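Local coordinates for protein packaging enzyme P4 (Pseudomonas phage phi13, PDB 4BLP) that probably hydrolyses NTP as a hexameric RecA-like motor that drives RNA into the viral procapsid, at residues S72-V77 with V110-Q115; R142-G147 with S276-T281. All coordinates share one frame; numbering follows the deposited sequence.

Contact 1: residues S72-V77 with V110-Q115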
loop_
_atom_site.group_PDB
_atom_site.type_symbol
_atom_site.label_atom_id
_atom_site.label_comp_id
_atom_site.label_asym_id
_atom_site.label_seq_id
_atom_site.Cartn_x
_atom_site.Cartn_y
_atom_site.Cartn_z
ATOM N N SER D 72 -6.044 8.492 11.308
ATOM C CA SER D 72 -4.986 7.860 12.112
ATOM C C SER D 72 -4.345 8.890 13.072
ATOM O O SER D 72 -3.361 8.565 13.745
ATOM C CB SER D 72 -3.922 7.276 11.180
ATOM O OG SER D 72 -3.315 8.328 10.445
ATOM N N ILE D 73 -4.902 10.109 13.135
ATOM C CA ILE D 73 -4.311 11.170 13.970
ATOM C C ILE D 73 -4.910 11.117 15.367
ATOM O O ILE D 73 -6.097 11.404 15.512
ATOM C CB ILE D 73 -4.572 12.583 13.341
ATOM C CG1 ILE D 73 -4.028 12.694 11.898
ATOM C CG2 ILE D 73 -3.996 13.708 14.260
ATOM C CD1 ILE D 73 -4.788 13.765 11.061
ATOM N N PRO D 74 -4.104 10.819 16.400
ATOM C CA PRO D 74 -4.639 10.873 17.765
ATOM C C PRO D 74 -4.674 12.322 18.232
ATOM O O PRO D 74 -3.765 13.113 17.915
ATOM C CB PRO D 74 -3.607 10.084 18.586
ATOM C CG PRO D 74 -2.289 10.310 17.857
ATOM C CD PRO D 74 -2.646 10.512 16.379
ATOM N N LEU D 75 -5.689 12.665 19.015
ATOM C CA LEU D 75 -5.819 14.033 19.539
ATOM C C LEU D 75 -6.279 13.969 20.970
ATOM O O LEU D 75 -6.963 13.025 21.379
ATOM C CB LEU D 75 -6.886 14.799 18.740
ATOM C CG LEU D 75 -6.539 15.122 17.270
ATOM C CD1 LEU D 75 -7.771 15.643 16.550
ATOM C CD2 LEU D 75 -5.388 16.144 17.187
ATOM N N VAL D 76 -5.909 15.003 21.719
ATOM C CA VAL D 76 -6.393 15.138 23.087
ATOM C C VAL D 76 -6.939 16.533 23.245
ATOM O O VAL D 76 -6.320 17.496 22.779
ATOM C CB VAL D 76 -5.269 14.866 24.122
ATOM C CG1 VAL D 76 -5.749 15.200 25.549
ATOM C CG2 VAL D 76 -4.806 13.412 24.060
ATOM N N VAL D 77 -8.088 16.656 23.880
ATOM C CA VAL D 77 -8.579 17.964 24.304
ATOM C C VAL D 77 -8.418 17.981 25.853
ATOM O O VAL D 77 -8.761 16.986 26.523
ATOM C CB VAL D 77 -10.012 18.319 23.837
ATOM C CG1 VAL D 77 -11.014 17.270 24.286
ATOM C CG2 VAL D 77 -10.425 19.716 24.359
ATOM N N VAL D 110 -5.700 21.641 22.604
ATOM C CA VAL D 110 -5.875 20.485 21.696
ATOM C C VAL D 110 -4.491 20.163 21.215
ATOM O O VAL D 110 -3.776 21.077 20.748
ATOM C CB VAL D 110 -6.830 20.746 20.500
ATOM C CG1 VAL D 110 -6.864 19.531 19.544
ATOM C CG2 VAL D 110 -8.242 21.109 20.975
ATOM N N PHE D 111 -4.087 18.909 21.328
ATOM C CA PHE D 111 -2.743 18.552 20.883
ATOM C C PHE D 111 -2.688 17.115 20.451
ATOM O O PHE D 111 -3.547 16.299 20.845
ATOM C CB PHE D 111 -1.701 18.798 22.019
ATOM C CG PHE D 111 -1.959 18.013 23.304
ATOM C CD1 PHE D 111 -2.804 18.522 24.297
ATOM C CD2 PHE D 111 -1.393 16.756 23.495
ATOM C CE1 PHE D 111 -3.067 17.790 25.468
ATOM C CE2 PHE D 111 -1.670 16.007 24.646
ATOM C CZ PHE D 111 -2.504 16.534 25.636
ATOM N N VAL D 112 -1.665 16.798 19.658
ATOM C CA VAL D 112 -1.376 15.397 19.339
ATOM C C VAL D 112 -0.545 14.814 20.503
ATOM O O VAL D 112 0.583 15.294 20.752
ATOM C CB VAL D 112 -0.611 15.257 17.997
ATOM C CG1 VAL D 112 -0.263 13.769 17.730
ATOM C CG2 VAL D 112 -1.456 15.828 16.856
ATOM N N PRO D 113 -1.054 13.780 21.216
ATOM C CA PRO D 113 -0.255 13.170 22.310
ATOM C C PRO D 113 0.908 12.434 21.663
ATOM O O PRO D 113 0.730 11.761 20.625
ATOM C CB PRO D 113 -1.239 12.232 23.018
ATOM C CG PRO D 113 -2.223 11.816 21.894
ATOM C CD PRO D 113 -2.355 13.098 21.039
ATOM N N GLN D 114 2.109 12.583 22.261
ATOM C CA GLN D 114 3.306 12.075 21.584
ATOM C C GLN D 114 3.804 10.706 22.051
ATOM O O GLN D 114 4.829 10.215 21.545
ATOM C CB GLN D 114 4.422 13.125 21.660
ATOM C CG GLN D 114 4.079 14.407 20.810
ATOM C CD GLN D 114 3.751 14.121 19.345
ATOM O OE1 GLN D 114 4.269 13.187 18.723
ATOM N NE2 GLN D 114 2.917 14.928 18.741
ATOM N N GLN D 115 3.002 10.024 22.889
ATOM C CA GLN D 115 3.299 8.631 23.225
ATOM C C GLN D 115 3.335 7.811 21.926
ATOM O O GLN D 115 2.409 7.911 21.093
ATOM C CB GLN D 115 2.160 8.096 24.130
ATOM C CG GLN D 115 2.066 6.553 24.225
ATOM C CD GLN D 115 3.135 5.822 25.011
ATOM O OE1 GLN D 115 3.139 4.594 25.000
ATOM N NE2 GLN D 115 4.061 6.516 25.709
#
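Val76 lies against the ring of Phe111 in a short antiparallel pairing of 72-77 with 110-115. Val76 and Phe111 form a hydrogen-bonded pair. Val76 N donates to Phe111 O at 2.8 Å, and Phe111 N returns a bond to Val76 O at 3.0 Å. The next pair, Val77 with Val110, is non-hydrogen-bonded and puts its side chains on the other face of the sheet.

The phenylalanine CG sits between its own N and carbonyl carbon (chi1 59°). This brings the ring back alongside Val76, and the two side chains point the same way. Val76 CB stands over one ring face, offset toward the rim, in a CH-pi contact 3.9 Å from the centroid of the Phe111 ring. The two valine methyls divide the neighbours. Val76 CG1, anti to the backbone N (chi1 172°), reaches Phe111 CZ at 3.5 Å. Val76 CG2 meets Pro113 CG at 3.7 Å.

Beyond the bridges, Val112 and Pro113 close on Pro74. Val112 CG1 touches Pro74 CG at 4.0 Å, and its CG2 meets Leu75 CD2. Pro113 CG rests on Pro74 CB. Pro74 O is buried here without a hydrogen-bond partner; Val112 CA makes a CA-H...O contact to it at 3.6 Å.

Strand 73-78 is the middle of a three-stranded antiparallel sheet. Strand 65-70 flanks it across from 110-111, with Leu67 touching Val76. Helix 193-205 covers the Leu75 and Val77 face, and Val112 also packs on Arg120 of a neighbouring subunit.

Contact 2: residues R142-G147 with S276-T281; sequences RNHLSG and SVAGMT
His144 reaches across to Ala278 and Gly279 in the RecA-like P-loop NTPase core. Segment 142-147 ends at the first residue of strand 147-152, and 276-281 includes the first three residues of strand 279-284. These two strands are parallel neighbours in the mixed central sheet, so the contact lies where both of them begin.

The imidazole of His144 and the methyl of Ala278 carry most of the contact. From CB, His144 CG is anti to the backbone N (chi1 -164°), and this swings the ring toward 276-281. The first ring nitrogen, ND1, turns back to its own segment. His144 ND1 donates to Leu145 O at 2.8 Å with an N-H...O angle of 157°. The bond uses a lone pair in the carbonyl plane, and the oxygen lies close to the ring plane. This bond should help to fix the rotation of the ring. Next, His144 CE1 presents the ring edge to Ala278 CB at 3.8 Å, with the methyl near the ring plane. His144 CE1 is also 3.9 Å from Ala278 O. At the tip, His144 NE2 comes within 4.0 Å of Gly279 CA and hydrogen-bonds to His149 ND1.

Both ring nitrogens are therefore engaged, and the rings of His144 and His149 meet at about 60°. His149 NE2 in turn bonds Thr281 OG1, so a polar chain links the two segments through strand 147-152.

Ala278 points its methyl at 142-147. The Ala278 N bonds Asn243 OD1 of helix 233-248. Besides the imidazole, the methyl meets backbone: Ala278 CB is 4.1 Å from Ser146 O and also 4.1 Å from Gly147 CA.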
loop_
_atom_site.group_PDB
_atom_site.type_symbol
_atom_site.label_atom_id
_atom_site.label_comp_id
_atom_site.label_asym_id
_atom_site.label_seq_id
_atom_site.Cartn_x
_atom_site.Cartn_y
_atom_site.Cartn_z
ATOM N N ARG D 142 -33.648 27.885 17.484
ATOM C CA ARG D 142 -33.287 28.394 18.803
ATOM C C ARG D 142 -32.620 27.374 19.713
ATOM O O ARG D 142 -31.925 27.774 20.651
ATOM C CB ARG D 142 -34.549 28.933 19.515
ATOM C CG ARG D 142 -35.063 30.217 18.874
ATOM C CD ARG D 142 -36.229 30.788 19.631
ATOM N NE ARG D 142 -36.740 31.965 18.941
ATOM C CZ ARG D 142 -37.908 32.533 19.203
ATOM N NH1 ARG D 142 -38.698 32.036 20.147
ATOM N NH2 ARG D 142 -38.297 33.602 18.524
ATOM N N ASN D 143 -32.815 26.069 19.448
ATOM C CA ASN D 143 -32.357 25.021 20.351
ATOM C C ASN D 143 -31.573 23.932 19.633
ATOM O O ASN D 143 -31.796 22.746 19.867
ATOM C CB ASN D 143 -33.585 24.419 21.060
ATOM C CG ASN D 143 -34.602 23.801 20.116
ATOM O OD1 ASN D 143 -34.638 24.084 18.902
ATOM N ND2 ASN D 143 -35.390 22.891 20.654
ATOM N N HIS D 144 -30.573 24.350 18.848
ATOM C CA HIS D 144 -29.675 23.412 18.152
ATOM C C HIS D 144 -28.890 22.641 19.215
ATOM O O HIS D 144 -28.384 23.269 20.157
ATOM C CB HIS D 144 -28.743 24.225 17.234
ATOM C CG HIS D 144 -28.021 23.448 16.167
ATOM N ND1 HIS D 144 -27.219 22.357 16.479
ATOM C CD2 HIS D 144 -27.980 23.658 14.831
ATOM C CE1 HIS D 144 -26.713 21.932 15.321
ATOM N NE2 HIS D 144 -27.156 22.669 14.296
ATOM N N LEU D 145 -28.787 21.292 19.112
ATOM C CA LEU D 145 -27.952 20.598 20.113
ATOM C C LEU D 145 -26.485 20.991 19.959
ATOM O O LEU D 145 -26.050 21.397 18.869
ATOM C CB LEU D 145 -28.051 19.063 19.945
ATOM C CG LEU D 145 -29.389 18.432 20.406
ATOM C CD1 LEU D 145 -29.358 16.920 20.134
ATOM C CD2 LEU D 145 -29.668 18.704 21.900
ATOM N N SER D 146 -25.710 20.829 21.045
ATOM C CA SER D 146 -24.272 20.998 20.965
ATOM C C SER D 146 -23.729 19.922 20.009
ATOM O O SER D 146 -24.282 18.818 19.924
ATOM C CB SER D 146 -23.639 20.843 22.343
ATOM O OG SER D 146 -24.085 21.858 23.222
ATOM N N GLY D 147 -22.674 20.273 19.305
ATOM C CA GLY D 147 -22.072 19.389 18.309
ATOM C C GLY D 147 -21.455 20.218 17.206
ATOM O O GLY D 147 -20.989 21.334 17.430
ATOM N N SER D 276 -23.801 11.843 10.455
ATOM C CA SER D 276 -22.609 11.909 11.287
ATOM C C SER D 276 -22.571 13.073 12.263
ATOM O O SER D 276 -21.701 13.076 13.145
ATOM C CB SER D 276 -21.367 11.983 10.396
ATOM O OG SER D 276 -21.374 10.930 9.429
ATOM N N VAL D 277 -23.433 14.098 12.084
ATOM C CA VAL D 277 -23.274 15.328 12.874
ATOM C C VAL D 277 -24.600 15.852 13.428
ATOM O O VAL D 277 -25.665 15.382 13.031
ATOM C CB VAL D 277 -22.604 16.425 11.984
ATOM C CG1 VAL D 277 -21.165 16.020 11.543
ATOM C CG2 VAL D 277 -23.471 16.715 10.733
ATOM N N ALA D 278 -24.527 16.911 14.261
ATOM C CA ALA D 278 -25.714 17.521 14.868
ATOM C C ALA D 278 -26.559 18.279 13.851
ATOM O O ALA D 278 -27.759 18.390 14.036
ATOM C CB ALA D 278 -25.308 18.473 15.989
ATOM N N GLY D 279 -25.932 18.824 12.806
ATOM C CA GLY D 279 -26.709 19.550 11.807
ATOM C C GLY D 279 -25.995 19.697 10.495
ATOM O O GLY D 279 -24.768 19.676 10.448
ATOM N N MET D 280 -26.760 19.850 9.414
ATOM C CA MET D 280 -26.163 20.004 8.099
ATOM C C MET D 280 -27.044 20.930 7.270
ATOM O O MET D 280 -28.261 20.764 7.251
ATOM C CB MET D 280 -26.062 18.626 7.389
ATOM C CG MET D 280 -25.472 18.739 5.994
ATOM S SD MET D 280 -25.284 17.140 5.183
ATOM C CE MET D 280 -26.928 17.002 4.413
ATOM N N THR D 281 -26.424 21.866 6.563
ATOM C CA THR D 281 -27.090 22.767 5.608
ATOM C C THR D 281 -26.438 22.569 4.258
ATOM O O THR D 281 -25.206 22.632 4.169
ATOM C CB THR D 281 -26.985 24.264 6.049
ATOM O OG1 THR D 281 -27.581 24.419 7.335
ATOM C CG2 THR D 281 -27.683 25.224 5.056
#

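How the contacts relate
Contact 1 and contact 2 lie on opposite sides of the centre of the chain. Their centres are 25 Å apart, and their nearest atoms about 13 Å apart, so they do not touch. They follow in series: 72-77 with 110-115 closes before 142-147 begins. Contact 1 joins two strands of the small N-terminal antiparallel sheet; contact 2 lies at the start of two strands of the central NTPase sheet. Strand 147-152 runs from contact 2 to a probable Walker A P-loop, with Gly153, Lys159 and Ser160, which would hold the nucleotide phosphates. Both contacts also reach other subunits: Ile73 packs on Pro123 of one neighbouring subunit and Leu145 on Gly178 of another.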